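Local coordinates for RNA-dependent RNA Polymerase (Bombyx mori cytoplasmic polyhedrosis virus, PDB 6TZ0), which synthesises RNA on RNA templates within a double-stranded RNA virus, making plus strands conservatively in transcription and probably minus strands in genome replication, at residues A[310-318]-A[331-339]; A[489-497]-A[636-644]. One frame throughout, in Å; residues are numbered along the deposited sequence.

In the fold
Following the chain from its N terminus, contact 1 comes first and is a local closure: helix 309-320 is followed, after a short turn, by helix 325-339, which runs back along it; 12 residues, mostly helical, separate the two segments. Contact 2 opens only after contact 1 has closed, so the two follow in series and neither nest nor cross. It spans 138 residues, a stretch that includes strand 541-548, helix 557-573 and strand 620-624, and joins edge strand 489-491 to the loop leading into helix 644-665, inside the central polymerase domain. The centres lie about 41 Å apart, with about 21 Å between nearest atoms: contact 1 packs a helical hairpin, whereas contact 2 lies near the nucleotide site.

Contact 1. Residues A[310-318]-A[331-339]; sequences EFNEYINRA and YYAACRAMT
Tyr314 is the knob of this helix pair, its side chain set among Tyr331, Ala334, Cys335 and Met338. Its CB points toward the facing helix, and CG anti to the backbone N (chi1 -178°) carries the ring in among these residues. On the ring, CD2 lies 3.8 Å from Met338 SD. CE2 is 3.7 Å from Met338 CE, the methyl that covers one ring face in a CH-pi contact, while Cys335 SG comes in at the ring edge, 3.9 Å from the same CE2. CZ then passes Tyr331 CD1, and the tip, OH, reaches Ala334 CB at 3.4 Å. That hydroxyl also lies at the edge of the Tyr331 ring, and its polar demand is met by a hydrogen bond to Glu226. Tyr331 in turn offers a face to Ala318, whose CB stands 3.9 Å from the ring centroid. One turn before Tyr314, Phe311 takes Met338 SD at its ring edge, a Met-aromatic contact with CE1 to SD at 3.6 Å, and its CZ touches Thr339 CG2. The segment axes approach to 10.9 Å and run antiparallel at 166°, forming a buried helical hairpin. Helix 224-237 packs along it through Met338, and stacks His233 on Phe311; helix 295-306 meets Ile315, and strand 64-68 lies against Glu310 and Arg317.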
ATOM      1  N   GLU A 310      -0.679  39.876  -7.252  1.00 41.84           N
ATOM      2  CA  GLU A 310      -1.237  39.730  -8.594  1.00 41.84           C
ATOM      3  C   GLU A 310      -2.213  38.560  -8.649  1.00 41.84           C
ATOM      4  O   GLU A 310      -3.303  38.669  -9.224  1.00 41.84           O
ATOM      5  CB  GLU A 310      -0.116  39.538  -9.611  1.00 41.84           C
ATOM      6  CG  GLU A 310      -0.577  39.478 -11.054  1.00 41.84           C
ATOM      7  CD  GLU A 310       0.567  39.233 -12.015  1.00 41.84           C
ATOM      8  OE1 GLU A 310       1.705  39.034 -11.548  1.00 41.84           O
ATOM      9  OE2 GLU A 310       0.331  39.240 -13.238  1.00 41.84           O
ATOM     10  N   PHE A 311      -1.848  37.445  -8.021  1.00 39.81           N
ATOM     11  CA  PHE A 311      -2.737  36.295  -7.949  1.00 39.81           C
ATOM     12  C   PHE A 311      -3.919  36.569  -7.026  1.00 39.81           C
ATOM     13  O   PHE A 311      -5.043  36.133  -7.301  1.00 39.81           O
ATOM     14  CB  PHE A 311      -1.928  35.079  -7.502  1.00 39.81           C
ATOM     15  CG  PHE A 311      -2.717  33.818  -7.418  1.00 39.81           C
ATOM     16  CD1 PHE A 311      -3.254  33.252  -8.558  1.00 39.81           C
ATOM     17  CD2 PHE A 311      -2.862  33.159  -6.211  1.00 39.81           C
ATOM     18  CE1 PHE A 311      -3.972  32.086  -8.488  1.00 39.81           C
ATOM     19  CE2 PHE A 311      -3.569  31.986  -6.140  1.00 39.81           C
ATOM     20  CZ  PHE A 311      -4.129  31.451  -7.280  1.00 39.81           C
ATOM     21  N   ASN A 312      -3.689  37.320  -5.946  1.00 40.37           N
ATOM     22  CA  ASN A 312      -4.782  37.742  -5.074  1.00 40.37           C
ATOM     23  C   ASN A 312      -5.742  38.676  -5.807  1.00 40.37           C
ATOM     24  O   ASN A 312      -6.965  38.608  -5.615  1.00 40.37           O
ATOM     25  CB  ASN A 312      -4.212  38.431  -3.835  1.00 40.37           C
ATOM     26  CG  ASN A 312      -5.233  38.597  -2.736  1.00 40.37           C
ATOM     27  OD1 ASN A 312      -6.348  38.090  -2.820  1.00 40.37           O
ATOM     28  ND2 ASN A 312      -4.864  39.335  -1.703  1.00 40.37           N
ATOM     29  N   GLU A 313      -5.208  39.540  -6.668  1.00 42.22           N
ATOM     30  CA  GLU A 313      -6.061  40.446  -7.423  1.00 42.22           C
ATOM     31  C   GLU A 313      -6.843  39.690  -8.488  1.00 42.22           C
ATOM     32  O   GLU A 313      -7.994  40.034  -8.783  1.00 42.22           O
ATOM     33  CB  GLU A 313      -5.207  41.556  -8.033  1.00 42.22           C
ATOM     34  CG  GLU A 313      -5.982  42.685  -8.686  1.00 42.22           C
ATOM     35  CD  GLU A 313      -5.083  43.833  -9.121  1.00 42.22           C
ATOM     36  OE1 GLU A 313      -3.850  43.728  -8.945  1.00 42.22           O
ATOM     37  OE2 GLU A 313      -5.609  44.846  -9.629  1.00 42.22           O
ATOM     38  N   TYR A 314      -6.249  38.625  -9.041  1.00 39.86           N
ATOM     39  CA  TYR A 314      -6.987  37.747  -9.946  1.00 39.86           C
ATOM     40  C   TYR A 314      -8.121  37.022  -9.225  1.00 39.86           C
ATOM     41  O   TYR A 314      -9.209  36.846  -9.786  1.00 39.86           O
ATOM     42  CB  TYR A 314      -6.044  36.735 -10.589  1.00 39.86           C
ATOM     43  CG  TYR A 314      -6.723  35.813 -11.576  1.00 39.86           C
ATOM     44  CD1 TYR A 314      -7.084  36.259 -12.836  1.00 39.86           C
ATOM     45  CD2 TYR A 314      -7.003  34.497 -11.242  1.00 39.86           C
ATOM     46  CE1 TYR A 314      -7.702  35.426 -13.736  1.00 39.86           C
ATOM     47  CE2 TYR A 314      -7.625  33.657 -12.132  1.00 39.86           C
ATOM     48  CZ  TYR A 314      -7.971  34.127 -13.378  1.00 39.86           C
ATOM     49  OH  TYR A 314      -8.590  33.291 -14.274  1.00 39.86           O
ATOM     50  N   ILE A 315      -7.886  36.597  -7.981  1.00 38.12           N
ATOM     51  CA  ILE A 315      -8.937  35.931  -7.213  1.00 38.12           C
ATOM     52  C   ILE A 315     -10.065  36.902  -6.871  1.00 38.12           C
ATOM     53  O   ILE A 315     -11.244  36.541  -6.950  1.00 38.12           O
ATOM     54  CB  ILE A 315      -8.337  35.261  -5.962  1.00 38.12           C
ATOM     55  CG1 ILE A 315      -7.467  34.075  -6.373  1.00 38.12           C
ATOM     56  CG2 ILE A 315      -9.404  34.796  -4.985  1.00 38.12           C
ATOM     57  CD1 ILE A 315      -6.682  33.507  -5.248  1.00 38.12           C
ATOM     58  N   ASN A 316      -9.740  38.151  -6.529  1.00 38.59           N
ATOM     59  CA  ASN A 316     -10.801  39.121  -6.249  1.00 38.59           C
ATOM     60  C   ASN A 316     -11.574  39.482  -7.516  1.00 38.59           C
ATOM     61  O   ASN A 316     -12.790  39.712  -7.469  1.00 38.59           O
ATOM     62  CB  ASN A 316     -10.224  40.372  -5.597  1.00 38.59           C
ATOM     63  CG  ASN A 316      -9.669  40.098  -4.228  1.00 38.59           C
ATOM     64  OD1 ASN A 316     -10.203  39.280  -3.489  1.00 38.59           O
ATOM     65  ND2 ASN A 316      -8.608  40.802  -3.867  1.00 38.59           N
ATOM     66  N   ARG A 317     -10.880  39.501  -8.658  1.00 41.17           N
ATOM     67  CA  ARG A 317     -11.527  39.632  -9.960  1.00 41.17           C
ATOM     68  C   ARG A 317     -12.502  38.490 -10.224  1.00 41.17           C
ATOM     69  O   ARG A 317     -13.601  38.709 -10.744  1.00 41.17           O
ATOM     70  CB  ARG A 317     -10.452  39.675 -11.040  1.00 41.17           C
ATOM     71  CG  ARG A 317     -10.950  39.873 -12.437  1.00 41.17           C
ATOM     72  CD  ARG A 317      -9.787  39.935 -13.402  1.00 41.17           C
ATOM     73  NE  ARG A 317     -10.245  40.106 -14.771  1.00 41.17           N
ATOM     74  CZ  ARG A 317     -10.496  41.288 -15.320  1.00 41.17           C
ATOM     75  NH1 ARG A 317     -10.925  41.362 -16.567  1.00 41.17           N
ATOM     76  NH2 ARG A 317     -10.330  42.396 -14.617  1.00 41.17           N
ATOM     77  N   ALA A 318     -12.114  37.263  -9.873  1.00 37.02           N
ATOM     78  CA  ALA A 318     -13.003  36.116 -10.040  1.00 37.02           C
ATOM     79  C   ALA A 318     -14.175  36.164  -9.066  1.00 37.02           C
ATOM     80  O   ALA A 318     -15.271  35.692  -9.387  1.00 37.02           O
ATOM     81  CB  ALA A 318     -12.218  34.821  -9.857  1.00 37.02           C
ATOM     82  N   TYR A 331     -13.066  30.035 -13.639  1.00 34.25           N
ATOM     83  CA  TYR A 331     -12.017  30.652 -12.832  1.00 34.25           C
ATOM     84  C   TYR A 331     -11.398  29.667 -11.849  1.00 34.25           C
ATOM     85  O   TYR A 331     -10.209  29.782 -11.531  1.00 34.25           O
ATOM     86  CB  TYR A 331     -12.533  31.856 -12.056  1.00 34.25           C
ATOM     87  CG  TYR A 331     -12.903  33.058 -12.871  1.00 34.25           C
ATOM     88  CD1 TYR A 331     -11.961  33.699 -13.652  1.00 34.25           C
ATOM     89  CD2 TYR A 331     -14.155  33.641 -12.748  1.00 34.25           C
ATOM     90  CE1 TYR A 331     -12.280  34.828 -14.368  1.00 34.25           C
ATOM     91  CE2 TYR A 331     -14.483  34.783 -13.451  1.00 34.25           C
ATOM     92  CZ  TYR A 331     -13.540  35.366 -14.264  1.00 34.25           C
ATOM     93  OH  TYR A 331     -13.853  36.498 -14.973  1.00 34.25           O
ATOM     94  N   TYR A 332     -12.169  28.683 -11.377  1.00 31.68           N
ATOM     95  CA  TYR A 332     -11.612  27.688 -10.473  1.00 31.68           C
ATOM     96  C   TYR A 332     -10.628  26.778 -11.188  1.00 31.68           C
ATOM     97  O   TYR A 332      -9.573  26.457 -10.637  1.00 31.68           O
ATOM     98  CB  TYR A 332     -12.726  26.865  -9.835  1.00 31.68           C
ATOM     99  CG  TYR A 332     -12.216  25.875  -8.818  1.00 31.68           C
ATOM    100  CD1 TYR A 332     -11.777  26.302  -7.577  1.00 31.68           C
ATOM    101  CD2 TYR A 332     -12.161  24.519  -9.103  1.00 31.68           C
ATOM    102  CE1 TYR A 332     -11.307  25.409  -6.648  1.00 31.68           C
ATOM    103  CE2 TYR A 332     -11.688  23.620  -8.181  1.00 31.68           C
ATOM    104  CZ  TYR A 332     -11.274  24.067  -6.953  1.00 31.68           C
ATOM    105  OH  TYR A 332     -10.803  23.163  -6.033  1.00 31.68           O
ATOM    106  N   ALA A 333     -10.949  26.358 -12.417  1.00 31.78           N
ATOM    107  CA  ALA A 333      -9.992  25.576 -13.197  1.00 31.78           C
ATOM    108  C   ALA A 333      -8.745  26.384 -13.528  1.00 31.78           C
ATOM    109  O   ALA A 333      -7.634  25.834 -13.546  1.00 31.78           O
ATOM    110  CB  ALA A 333     -10.643  25.066 -14.480  1.00 31.78           C
ATOM    111  N   ALA A 334      -8.907  27.694 -13.759  1.00 33.80           N
ATOM    112  CA  ALA A 334      -7.749  28.556 -13.971  1.00 33.80           C
ATOM    113  C   ALA A 334      -6.862  28.622 -12.731  1.00 33.80           C
ATOM    114  O   ALA A 334      -5.639  28.528 -12.840  1.00 33.80           O
ATOM    115  CB  ALA A 334      -8.198  29.955 -14.385  1.00 33.80           C
ATOM    116  N   CYS A 335      -7.454  28.745 -11.543  1.00 35.72           N
ATOM    117  CA  CYS A 335      -6.639  28.766 -10.328  1.00 35.72           C
ATOM    118  C   CYS A 335      -6.032  27.402 -10.003  1.00 35.72           C
ATOM    119  O   CYS A 335      -4.976  27.339  -9.363  1.00 35.72           O
ATOM    120  CB  CYS A 335      -7.455  29.280  -9.150  1.00 35.72           C
ATOM    121  SG  CYS A 335      -7.843  31.025  -9.278  1.00 35.72           S
ATOM    122  N   ARG A 336      -6.675  26.309 -10.429  1.00 36.20           N
ATOM    123  CA  ARG A 336      -6.039  24.995 -10.334  1.00 36.20           C
ATOM    124  C   ARG A 336      -4.807  24.924 -11.222  1.00 36.20           C
ATOM    125  O   ARG A 336      -3.792  24.332 -10.842  1.00 36.20           O
ATOM    126  CB  ARG A 336      -7.018  23.877 -10.713  1.00 36.20           C
ATOM    127  CG  ARG A 336      -8.181  23.693  -9.766  1.00 36.20           C
ATOM    128  CD  ARG A 336      -7.664  23.332  -8.421  1.00 36.20           C
ATOM    129  NE  ARG A 336      -7.062  22.004  -8.383  1.00 36.20           N
ATOM    130  CZ  ARG A 336      -7.645  20.946  -7.841  1.00 36.20           C
ATOM    131  NH1 ARG A 336      -8.811  21.083  -7.235  1.00 36.20           N
ATOM    132  NH2 ARG A 336      -7.038  19.774  -7.852  1.00 36.20           N
ATOM    133  N   ALA A 337      -4.878  25.524 -12.411  1.00 36.05           N
ATOM    134  CA  ALA A 337      -3.698  25.591 -13.266  1.00 36.05           C
ATOM    135  C   ALA A 337      -2.653  26.556 -12.720  1.00 36.05           C
ATOM    136  O   ALA A 337      -1.463  26.404 -13.005  1.00 36.05           O
ATOM    137  CB  ALA A 337      -4.099  25.994 -14.680  1.00 36.05           C
ATOM    138  N   MET A 338      -3.074  27.556 -11.947  1.00 36.98           N
ATOM    139  CA  MET A 338      -2.133  28.542 -11.428  1.00 36.98           C
ATOM    140  C   MET A 338      -1.427  28.085 -10.162  1.00 36.98           C
ATOM    141  O   MET A 338      -0.327  28.564  -9.879  1.00 36.98           O
ATOM    142  CB  MET A 338      -2.841  29.865 -11.157  1.00 36.98           C
ATOM    143  CG  MET A 338      -3.218  30.612 -12.407  1.00 36.98           C
ATOM    144  SD  MET A 338      -4.140  32.122 -12.109  1.00 36.98           S
ATOM    145  CE  MET A 338      -4.514  32.576 -13.792  1.00 36.98           C
ATOM    146  N   THR A 339      -2.027  27.197  -9.377  1.00 38.70           N
ATOM    147  CA  THR A 339      -1.387  26.758  -8.142  1.00 38.70           C
ATOM    148  C   THR A 339      -0.715  25.395  -8.247  1.00 38.70           C
ATOM    149  O   THR A 339       0.285  25.157  -7.570  1.00 38.70           O
ATOM    150  CB  THR A 339      -2.399  26.739  -6.994  1.00 38.70           C
ATOM    151  OG1 THR A 339      -3.545  25.976  -7.378  1.00 38.70           O
ATOM    152  CG2 THR A 339      -2.824  28.141  -6.617  1.00 38.70           C
TER

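Contact 2. Residues A[489-497]-A[636-644]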
ATOM      1  N   ILE A 489       6.139   5.287   2.481  1.00 49.91           N
ATOM      2  CA  ILE A 489       5.301   4.116   2.718  1.00 49.91           C
ATOM      3  C   ILE A 489       6.179   2.981   3.245  1.00 49.91           C
ATOM      4  O   ILE A 489       7.360   2.878   2.897  1.00 49.91           O
ATOM      5  CB  ILE A 489       4.522   3.726   1.438  1.00 49.91           C
ATOM      6  CG1 ILE A 489       3.391   2.756   1.750  1.00 49.91           C
ATOM      7  CG2 ILE A 489       5.409   3.173   0.338  1.00 49.91           C
ATOM      8  CD1 ILE A 489       2.328   3.387   2.570  1.00 49.91           C
ATOM      9  N   SER A 490       5.623   2.159   4.128  1.00 45.43           N
ATOM     10  CA  SER A 490       6.416   1.138   4.795  1.00 45.43           C
ATOM     11  C   SER A 490       6.359  -0.185   4.050  1.00 45.43           C
ATOM     12  O   SER A 490       5.410  -0.476   3.320  1.00 45.43           O
ATOM     13  CB  SER A 490       5.944   0.917   6.227  1.00 45.43           C
ATOM     14  OG  SER A 490       4.672   0.303   6.248  1.00 45.43           O
ATOM     15  N   GLY A 491       7.397  -0.987   4.247  1.00 42.65           N
ATOM     16  CA  GLY A 491       7.449  -2.320   3.695  1.00 42.65           C
ATOM     17  C   GLY A 491       7.940  -3.295   4.739  1.00 42.65           C
ATOM     18  O   GLY A 491       8.895  -3.009   5.462  1.00 42.65           O
ATOM     19  N   LEU A 492       7.295  -4.446   4.833  1.00 40.31           N
ATOM     20  CA  LEU A 492       7.601  -5.421   5.863  1.00 40.31           C
ATOM     21  C   LEU A 492       7.535  -6.824   5.284  1.00 40.31           C
ATOM     22  O   LEU A 492       6.905  -7.062   4.253  1.00 40.31           O
ATOM     23  CB  LEU A 492       6.665  -5.232   7.064  1.00 40.31           C
ATOM     24  CG  LEU A 492       5.198  -4.893   6.778  1.00 40.31           C
ATOM     25  CD1 LEU A 492       4.340  -6.094   6.537  1.00 40.31           C
ATOM     26  CD2 LEU A 492       4.631  -4.071   7.915  1.00 40.31           C
ATOM     27  N   ASP A 493       8.214  -7.752   5.956  1.00 38.76           N
ATOM     28  CA  ASP A 493       8.408  -9.101   5.446  1.00 38.76           C
ATOM     29  C   ASP A 493       7.111  -9.901   5.516  1.00 38.76           C
ATOM     30  O   ASP A 493       6.087  -9.429   6.013  1.00 38.76           O
ATOM     31  CB  ASP A 493       9.536  -9.794   6.204  1.00 38.76           C
ATOM     32  CG  ASP A 493       9.326  -9.796   7.707  1.00 38.76           C
ATOM     33  OD1 ASP A 493       8.382  -9.141   8.191  1.00 38.76           O
ATOM     34  OD2 ASP A 493      10.110 -10.463   8.413  1.00 38.76           O
ATOM     35  N   ASN A 494       7.162 -11.144   5.023  1.00 36.45           N
ATOM     36  CA  ASN A 494       5.958 -11.959   4.909  1.00 36.45           C
ATOM     37  C   ASN A 494       5.352 -12.346   6.247  1.00 36.45           C
ATOM     38  O   ASN A 494       4.158 -12.644   6.302  1.00 36.45           O
ATOM     39  CB  ASN A 494       6.223 -13.236   4.122  1.00 36.45           C
ATOM     40  CG  ASN A 494       6.263 -13.005   2.649  1.00 36.45           C
ATOM     41  OD1 ASN A 494       5.663 -12.062   2.150  1.00 36.45           O
ATOM     42  ND2 ASN A 494       6.865 -13.926   1.925  1.00 36.45           N
ATOM     43  N   ASP A 495       6.120 -12.323   7.325  1.00 34.89           N
ATOM     44  CA  ASP A 495       5.575 -12.792   8.587  1.00 34.89           C
ATOM     45  C   ASP A 495       4.932 -11.676   9.399  1.00 34.89           C
ATOM     46  O   ASP A 495       3.892 -11.903  10.033  1.00 34.89           O
ATOM     47  CB  ASP A 495       6.674 -13.474   9.383  1.00 34.89           C
ATOM     48  CG  ASP A 495       7.285 -14.631   8.639  1.00 34.89           C
ATOM     49  OD1 ASP A 495       6.556 -15.300   7.878  1.00 34.89           O
ATOM     50  OD2 ASP A 495       8.506 -14.844   8.783  1.00 34.89           O
ATOM     51  N   ARG A 496       5.503 -10.469   9.377  1.00 35.09           N
ATOM     52  CA  ARG A 496       4.762  -9.311   9.862  1.00 35.09           C
ATOM     53  C   ARG A 496       3.547  -9.026   8.997  1.00 35.09           C
ATOM     54  O   ARG A 496       2.542  -8.518   9.499  1.00 35.09           O
ATOM     55  CB  ARG A 496       5.645  -8.071   9.909  1.00 35.09           C
ATOM     56  CG  ARG A 496       6.652  -8.036  11.016  1.00 35.09           C
ATOM     57  CD  ARG A 496       7.362  -6.704  10.958  1.00 35.09           C
ATOM     58  NE  ARG A 496       8.430  -6.561  11.938  1.00 35.09           N
ATOM     59  CZ  ARG A 496       8.253  -6.074  13.159  1.00 35.09           C
ATOM     60  NH1 ARG A 496       7.046  -5.696  13.555  1.00 35.09           N
ATOM     61  NH2 ARG A 496       9.283  -5.967  13.983  1.00 35.09           N
ATOM     62  N   LEU A 497       3.622  -9.340   7.704  1.00 33.46           N
ATOM     63  CA  LEU A 497       2.441  -9.245   6.859  1.00 33.46           C
ATOM     64  C   LEU A 497       1.435 -10.325   7.221  1.00 33.46           C
ATOM     65  O   LEU A 497       0.225 -10.130   7.086  1.00 33.46           O
ATOM     66  CB  LEU A 497       2.850  -9.347   5.392  1.00 33.46           C
ATOM     67  CG  LEU A 497       1.793  -9.020   4.344  1.00 33.46           C
ATOM     68  CD1 LEU A 497       1.404  -7.568   4.448  1.00 33.46           C
ATOM     69  CD2 LEU A 497       2.276  -9.346   2.953  1.00 33.46           C
ATOM     70  N   THR A 636       2.593   5.518  14.864  1.00 36.52           N
ATOM     71  CA  THR A 636       2.101   5.879  13.550  1.00 36.52           C
ATOM     72  C   THR A 636       1.218   4.707  13.118  1.00 36.52           C
ATOM     73  O   THR A 636       0.891   3.839  13.929  1.00 36.52           O
ATOM     74  CB  THR A 636       3.305   6.174  12.643  1.00 36.52           C
ATOM     75  OG1 THR A 636       4.256   6.930  13.395  1.00 36.52           O
ATOM     76  CG2 THR A 636       2.943   7.055  11.448  1.00 36.52           C
ATOM     77  N   TYR A 637       0.791   4.676  11.863  1.00 36.16           N
ATOM     78  CA  TYR A 637       0.204   3.473  11.328  1.00 36.16           C
ATOM     79  C   TYR A 637       0.979   3.096  10.073  1.00 36.16           C
ATOM     80  O   TYR A 637       1.215   3.965   9.223  1.00 36.16           O
ATOM     81  CB  TYR A 637      -1.279   3.667  11.008  1.00 36.16           C
ATOM     82  CG  TYR A 637      -2.003   2.359  10.887  1.00 36.16           C
ATOM     83  CD1 TYR A 637      -2.372   1.655  12.023  1.00 36.16           C
ATOM     84  CD2 TYR A 637      -2.278   1.802   9.649  1.00 36.16           C
ATOM     85  CE1 TYR A 637      -3.015   0.449  11.930  1.00 36.16           C
ATOM     86  CE2 TYR A 637      -2.921   0.593   9.548  1.00 36.16           C
ATOM     87  CZ  TYR A 637      -3.285  -0.076  10.689  1.00 36.16           C
ATOM     88  OH  TYR A 637      -3.928  -1.283  10.590  1.00 36.16           O
ATOM     89  N   PRO A 638       1.394   1.830   9.922  1.00 41.03           N
ATOM     90  CA  PRO A 638       2.463   1.516   8.953  1.00 41.03           C
ATOM     91  C   PRO A 638       2.068   1.683   7.497  1.00 41.03           C
ATOM     92  O   PRO A 638       2.921   2.047   6.677  1.00 41.03           O
ATOM     93  CB  PRO A 638       2.799   0.054   9.279  1.00 41.03           C
ATOM     94  CG  PRO A 638       2.329  -0.146  10.676  1.00 41.03           C
ATOM     95  CD  PRO A 638       1.103   0.691  10.806  1.00 41.03           C
ATOM     96  N   SER A 639       0.822   1.369   7.149  1.00 43.44           N
ATOM     97  CA  SER A 639       0.179   1.648   5.863  1.00 43.44           C
ATOM     98  C   SER A 639       0.754   0.873   4.676  1.00 43.44           C
ATOM     99  O   SER A 639       0.261   1.008   3.553  1.00 43.44           O
ATOM    100  CB  SER A 639       0.182   3.154   5.566  1.00 43.44           C
ATOM    101  OG  SER A 639      -0.460   3.430   4.335  1.00 43.44           O
ATOM    102  N   GLY A 640       1.762   0.040   4.910  1.00 43.83           N
ATOM    103  CA  GLY A 640       2.196  -0.943   3.940  1.00 43.83           C
ATOM    104  C   GLY A 640       1.773  -2.302   4.446  1.00 43.83           C
ATOM    105  O   GLY A 640       2.416  -3.326   4.206  1.00 43.83           O
ATOM    106  N   ARG A 641       0.670  -2.287   5.170  1.00 39.41           N
ATOM    107  CA  ARG A 641       0.176  -3.392   5.965  1.00 39.41           C
ATOM    108  C   ARG A 641      -1.055  -3.982   5.277  1.00 39.41           C
ATOM    109  O   ARG A 641      -1.590  -3.413   4.324  1.00 39.41           O
ATOM    110  CB  ARG A 641      -0.126  -2.859   7.363  1.00 39.41           C
ATOM    111  CG  ARG A 641      -0.212  -3.837   8.479  1.00 39.41           C
ATOM    112  CD  ARG A 641      -0.393  -3.074   9.760  1.00 39.41           C
ATOM    113  NE  ARG A 641      -0.573  -3.954  10.900  1.00 39.41           N
ATOM    114  CZ  ARG A 641      -0.783  -3.526  12.135  1.00 39.41           C
ATOM    115  NH1 ARG A 641      -0.936  -4.398  13.112  1.00 39.41           N
ATOM    116  NH2 ARG A 641      -0.843  -2.226  12.388  1.00 39.41           N
ATOM    117  N   ALA A 642      -1.495  -5.150   5.745  1.00 36.49           N
ATOM    118  CA  ALA A 642      -2.628  -5.805   5.102  1.00 36.49           C
ATOM    119  C   ALA A 642      -3.936  -5.092   5.418  1.00 36.49           C
ATOM    120  O   ALA A 642      -4.753  -4.857   4.522  1.00 36.49           O
ATOM    121  CB  ALA A 642      -2.694  -7.272   5.516  1.00 36.49           C
ATOM    122  N   ASP A 643      -4.130  -4.698   6.674  1.00 35.72           N
ATOM    123  CA  ASP A 643      -5.380  -4.098   7.131  1.00 35.72           C
ATOM    124  C   ASP A 643      -5.322  -2.579   7.199  1.00 35.72           C
ATOM    125  O   ASP A 643      -5.919  -1.987   8.096  1.00 35.72           O
ATOM    126  CB  ASP A 643      -5.774  -4.677   8.489  1.00 35.72           C
ATOM    127  CG  ASP A 643      -4.696  -4.513   9.546  1.00 35.72           C
ATOM    128  OD1 ASP A 643      -3.589  -4.027   9.240  1.00 35.72           O
ATOM    129  OD2 ASP A 643      -4.963  -4.879  10.707  1.00 35.72           O
ATOM    130  N   THR A 644      -4.623  -1.911   6.283  1.00 34.64           N
ATOM    131  CA  THR A 644      -4.431  -0.477   6.458  1.00 34.64           C
ATOM    132  C   THR A 644      -5.661   0.338   6.065  1.00 34.64           C
ATOM    133  O   THR A 644      -6.048   1.253   6.792  1.00 34.64           O
ATOM    134  CB  THR A 644      -3.179  -0.007   5.708  1.00 34.64           C
ATOM    135  OG1 THR A 644      -3.078   1.420   5.799  1.00 34.64           O
ATOM    136  CG2 THR A 644      -3.141  -0.479   4.245  1.00 34.64           C
TER
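Gly640 and Ser490 bring the two backbones together, with their CA atoms 4.8 Å apart. Having no side chain, Gly640 can lay its CA close against the edge strand, where a CA-H...O contact runs to Ser490 O at 3.3 Å and is nearly straight, 171° at the hydrogen. The side chain of Ser490 works on the preceding part of the same turn. Its OG, held between the backbone N and the carbonyl carbon (chi1 69°), donates a hydrogen bond to Pro638 O; the 2.5 Å between OG and O is improbably short, and the exact length is doubtful at this resolution. As built, the hydroxyl lies above the carbonyl plane, 59° out of it. Beside it, Ile489 swings CD1 over Ser639, with CD1 3.3 Å from Ser639 OG.

The Ser639-Gly640 pair, in a loop that runs into helix 644-665, fits motif B of viral RNA polymerases. Ser639 lies about 4 Å, side chain to side chain, from Asp552, a UTP-binding residue, and about 9 Å from the magnesium-binding Asp680. The opposing strand 489-491 follows shortly after the UTP-binding Arg485 and is bonded through its backbone to strand 474-477, so the contact sets this probable motif B loop against a sheet edge next to the nucleotide site.

Farther along, Leu492 turns its CD1 to Gly640 O, at 4.1 Å. In the weakly bonded helical turn that follows, Leu497 brings CD1 to Ala642, 4.2 Å from its CB. The neighbouring Arg641 pairs with Glu612 in a salt bridge, while Tyr504 of helix 501-508 also packs on Ala642.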